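Local coordinates for protein probable chitinase (Chromobacterium violaceum, PDB 5JH8) that is probably a chitinase of glycosyl hydrolase family 18, a TIM-barrel enzyme expected to bind chitin and hydrolyse its glycosidic links, at residues G107-F112 against I142-A147. Numbering follows the deposited sequence. Where two conformers were deposited one is given.
Sequences GINVDF and IVSVPA. With HIS (histidine), chain F.
Val110 N donates to Ile142 O at 2.8 Å, and with Ile142 N to Ile108 O and Ser144 N to Val110 O this forms the tight part of the contact. The parallel strands so joined, 107-111 and 142-146, have axes that come within 4.6 Å at 17°. Ile142 O takes a second donor, Asn109 ND2 at 3.2 Å, from above the carbonyl plane. With CG anti to the backbone N (chi1 175°), the Asn109 amide reaches along strand 142-146. Its ND2 also donates to Ser144 OG at 3.0 Å, nearly straight (172°) and in the amide plane. These two bonds and that of OD1 to Tyr7 OH hold the amide's orientation; Ser144 OG bonds Gln174 OE1. The strands then part, CA-CA widening from 4.5 Å at Asn109-Ile142 to 5.1 Å at Asp111-Ser144, and water replaces direct pairing: one links Phe112 N to Ser144 O, another bridges Phe112 O and Ser144 O. Here Asp111 OD2 accepts from bound histidine ND1 at 2.8 Å; strand 107-111 probably carries the later part of family 18's DxxDxDxE signature, Asn109 replacing an aspartate. The pair lies in the parallel barrel between strands 63-68 and 172-176, Val110 and Val143 packing on helix 120-135.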
ATOM      1  N   GLY A 107     -13.640  -7.834   5.333  1.00  7.76           N
ATOM      2  CA  GLY A 107     -12.430  -8.553   5.630  1.00  7.83           C
ATOM      3  C   GLY A 107     -11.472  -7.699   6.427  1.00  6.71           C
ATOM      4  O   GLY A 107     -11.784  -6.581   6.843  1.00  6.98           O
ATOM      5  N   ILE A 108     -10.272  -8.243   6.585  1.00  6.52           N
ATOM      6  CA  ILE A 108      -9.171  -7.603   7.288  1.00  6.33           C
ATOM      7  C   ILE A 108      -8.023  -7.414   6.309  1.00  5.67           C
ATOM      8  O   ILE A 108      -7.702  -8.324   5.532  1.00  6.97           O
ATOM      9  CB  ILE A 108      -8.721  -8.470   8.488  1.00  7.18           C
ATOM     10  CG1 ILE A 108      -9.845  -8.583   9.540  1.00  7.82           C
ATOM     11  CG2 ILE A 108      -7.390  -7.961   9.052  1.00  7.37           C
ATOM     12  CD1 ILE A 108     -10.158  -7.310  10.262  1.00  8.29           C
ATOM     13  N   ASN A 109      -7.395  -6.250   6.366  1.00  6.42           N
ATOM     14  CA  ASN A 109      -6.104  -6.007   5.724  1.00  6.07           C
ATOM     15  C   ASN A 109      -5.055  -5.966   6.837  1.00  6.61           C
ATOM     16  O   ASN A 109      -5.002  -5.007   7.610  1.00  6.81           O
ATOM     17  CB  ASN A 109      -6.169  -4.691   4.937  1.00  6.07           C
ATOM     18  CG  ASN A 109      -4.847  -4.214   4.303  1.00  6.31           C
ATOM     19  OD1 ASN A 109      -4.766  -3.041   3.967  1.00  8.32           O
ATOM     20  ND2 ASN A 109      -3.867  -5.079   4.112  1.00  6.85           N
ATOM     21  N   VAL A 110      -4.243  -7.018   6.944  1.00  5.99           N
ATOM     22  CA  VAL A 110      -3.094  -7.020   7.850  1.00  6.46           C
ATOM     23  C   VAL A 110      -1.993  -6.194   7.198  1.00  6.52           C
ATOM     24  O   VAL A 110      -1.533  -6.519   6.099  1.00  7.30           O
ATOM     25  CB  VAL A 110      -2.618  -8.447   8.138  1.00  7.26           C
ATOM     26  CG1 VAL A 110      -1.264  -8.390   8.874  1.00  7.53           C
ATOM     27  CG2 VAL A 110      -3.655  -9.212   8.963  1.00  7.74           C
ATOM     28  N   ASP A 111      -1.592  -5.115   7.871  1.00  6.88           N
ATOM     29  CA  ASP A 111      -0.503  -4.247   7.417  1.00  7.54           C
ATOM     30  C   ASP A 111       0.561  -4.303   8.501  1.00  7.41           C
ATOM     31  O   ASP A 111       0.670  -3.401   9.340  1.00  7.76           O
ATOM     32  CB  ASP A 111      -0.992  -2.835   7.165  1.00  7.77           C
ATOM     33  CG  ASP A 111       0.093  -1.954   6.596  1.00  8.78           C
ATOM     34  OD1 ASP A 111       1.176  -2.480   6.262  1.00  8.76           O
ATOM     35  OD2 ASP A 111      -0.110  -0.733   6.480  1.00 11.01           O
ATOM     36  N   PHE A 112       1.303  -5.408   8.530  1.00  7.57           N
ATOM     37  CA  PHE A 112       2.389  -5.587   9.491  1.00  8.32           C
ATOM     38  C   PHE A 112       3.708  -5.321   8.777  1.00  8.78           C
ATOM     39  O   PHE A 112       4.092  -6.072   7.873  1.00  9.74           O
ATOM     40  CB  PHE A 112       2.417  -6.994  10.089  1.00  9.11           C
ATOM     41  CG  PHE A 112       1.415  -7.236  11.193  1.00  9.03           C
ATOM     42  CD1 PHE A 112       0.317  -6.403  11.424  1.00  9.22           C
ATOM     43  CD2 PHE A 112       1.574  -8.347  11.980  1.00 11.74           C
ATOM     44  CE1 PHE A 112      -0.587  -6.699  12.426  1.00 11.59           C
ATOM     45  CE2 PHE A 112       0.694  -8.634  12.973  1.00 13.75           C
ATOM     46  CZ  PHE A 112      -0.386  -7.812  13.204  1.00 13.69           C
ATOM     47  N   ILE A 142      -6.571  -9.608   3.214  1.00  6.14           N
ATOM     48  CA  ILE A 142      -5.543  -8.968   2.389  1.00  6.29           C
ATOM     49  C   ILE A 142      -4.324  -8.753   3.269  1.00  6.49           C
ATOM     50  O   ILE A 142      -4.443  -8.189   4.356  1.00  6.99           O
ATOM     51  CB  ILE A 142      -6.027  -7.609   1.851  1.00  6.44           C
ATOM     52  CG1 ILE A 142      -7.318  -7.786   1.062  1.00  7.84           C
ATOM     53  CG2 ILE A 142      -4.924  -6.935   1.032  1.00  7.16           C
ATOM     54  CD1 ILE A 142      -7.921  -6.497   0.557  1.00  9.20           C
ATOM     55  N   VAL A 143      -3.153  -9.177   2.810  1.00  6.26           N
ATOM     56  CA  VAL A 143      -1.905  -8.953   3.543  1.00  6.39           C
ATOM     57  C   VAL A 143      -1.052  -7.990   2.725  1.00  6.69           C
ATOM     58  O   VAL A 143      -0.699  -8.289   1.582  1.00  6.84           O
ATOM     59  CB  VAL A 143      -1.153 -10.258   3.840  1.00  7.01           C
ATOM     60  CG1 VAL A 143       0.101  -9.971   4.665  1.00  8.38           C
ATOM     61  CG2 VAL A 143      -2.047 -11.233   4.590  1.00  8.41           C
ATOM     62  N   SER A 144      -0.703  -6.850   3.318  1.00  6.77           N
ATOM     63  CA  SER A 144       0.198  -5.895   2.680  1.00  6.44           C
ATOM     64  C   SER A 144       1.631  -6.370   2.886  1.00  7.28           C
ATOM     65  O   SER A 144       2.027  -6.698   4.004  1.00  8.58           O
ATOM     66  CB  SER A 144       0.007  -4.493   3.263  1.00  6.99           C
ATOM     67  OG  SER A 144      -1.311  -4.015   3.015  1.00  7.66           O
ATOM     68  N   VAL A 145       2.386  -6.472   1.800  0.61  6.50           N
ATOM     69  CA  VAL A 145       3.774  -6.911   1.908  0.61  7.97           C
ATOM     70  C   VAL A 145       4.679  -5.937   1.175  0.61  7.01           C
ATOM     71  O   VAL A 145       4.254  -5.272   0.221  0.61  6.36           O
ATOM     72  CB  VAL A 145       3.979  -8.331   1.367  0.61  7.84           C
ATOM     73  CG1 VAL A 145       3.144  -9.311   2.135  0.61  8.31           C
ATOM     74  CG2 VAL A 145       3.670  -8.385  -0.111  0.61  8.97           C
ATOM     75  N   PRO A 146       5.936  -5.850   1.586  1.00  8.31           N
ATOM     76  CA  PRO A 146       6.910  -5.062   0.830  1.00  8.79           C
ATOM     77  C   PRO A 146       7.145  -5.696  -0.533  1.00  7.79           C
ATOM     78  O   PRO A 146       7.034  -6.914  -0.698  1.00  9.04           O
ATOM     79  CB  PRO A 146       8.180  -5.116   1.696  1.00 11.21           C
ATOM     80  CG  PRO A 146       7.753  -5.607   3.017  1.00 13.32           C
ATOM     81  CD  PRO A 146       6.532  -6.417   2.817  1.00 10.65           C
ATOM     82  N   ALA A 147       7.519  -4.853  -1.490  1.00  7.98           N
ATOM     83  CA  ALA A 147       7.755  -5.248  -2.871  1.00  8.25           C
ATOM     84  C   ALA A 147       9.242  -5.499  -3.069  1.00  8.62           C
ATOM     85  O   ALA A 147      10.071  -4.613  -2.804  1.00  9.80           O
ATOM     86  CB  ALA A 147       7.289  -4.141  -3.809  1.00  7.85           C
TER
HETATM   87  N   HIS F 505       3.330   3.731   4.548  1.00 14.22           N
HETATM   88  CA  HIS F 505       2.078   3.593   5.285  1.00 14.79           C
HETATM   89  C   HIS F 505       2.235   4.175   6.683  1.00 17.26           C
HETATM   90  O   HIS F 505       3.345   4.292   7.218  1.00 18.47           O
HETATM   91  CB  HIS F 505       1.649   2.124   5.350  1.00 13.58           C
HETATM   92  CG  HIS F 505       1.192   1.569   4.034  1.00 12.04           C
HETATM   93  ND1 HIS F 505       0.449   0.413   3.935  1.00 12.71           N
HETATM   94  CD2 HIS F 505       1.390   1.998   2.765  1.00 11.78           C
HETATM   95  CE1 HIS F 505       0.186   0.167   2.665  1.00 13.16           C
HETATM   96  NE2 HIS F 505       0.765   1.101   1.931  1.00 11.83           N
HETATM   97  OXT HIS F 505       1.240   4.553   7.303  1.00 19.47           O
HETATM   98  O   HOH W   1       1.800  -7.482   6.629  1.00  9.07           O
HETATM   99  O   HOH W   2       4.317  -5.248   5.243  1.00 27.66           O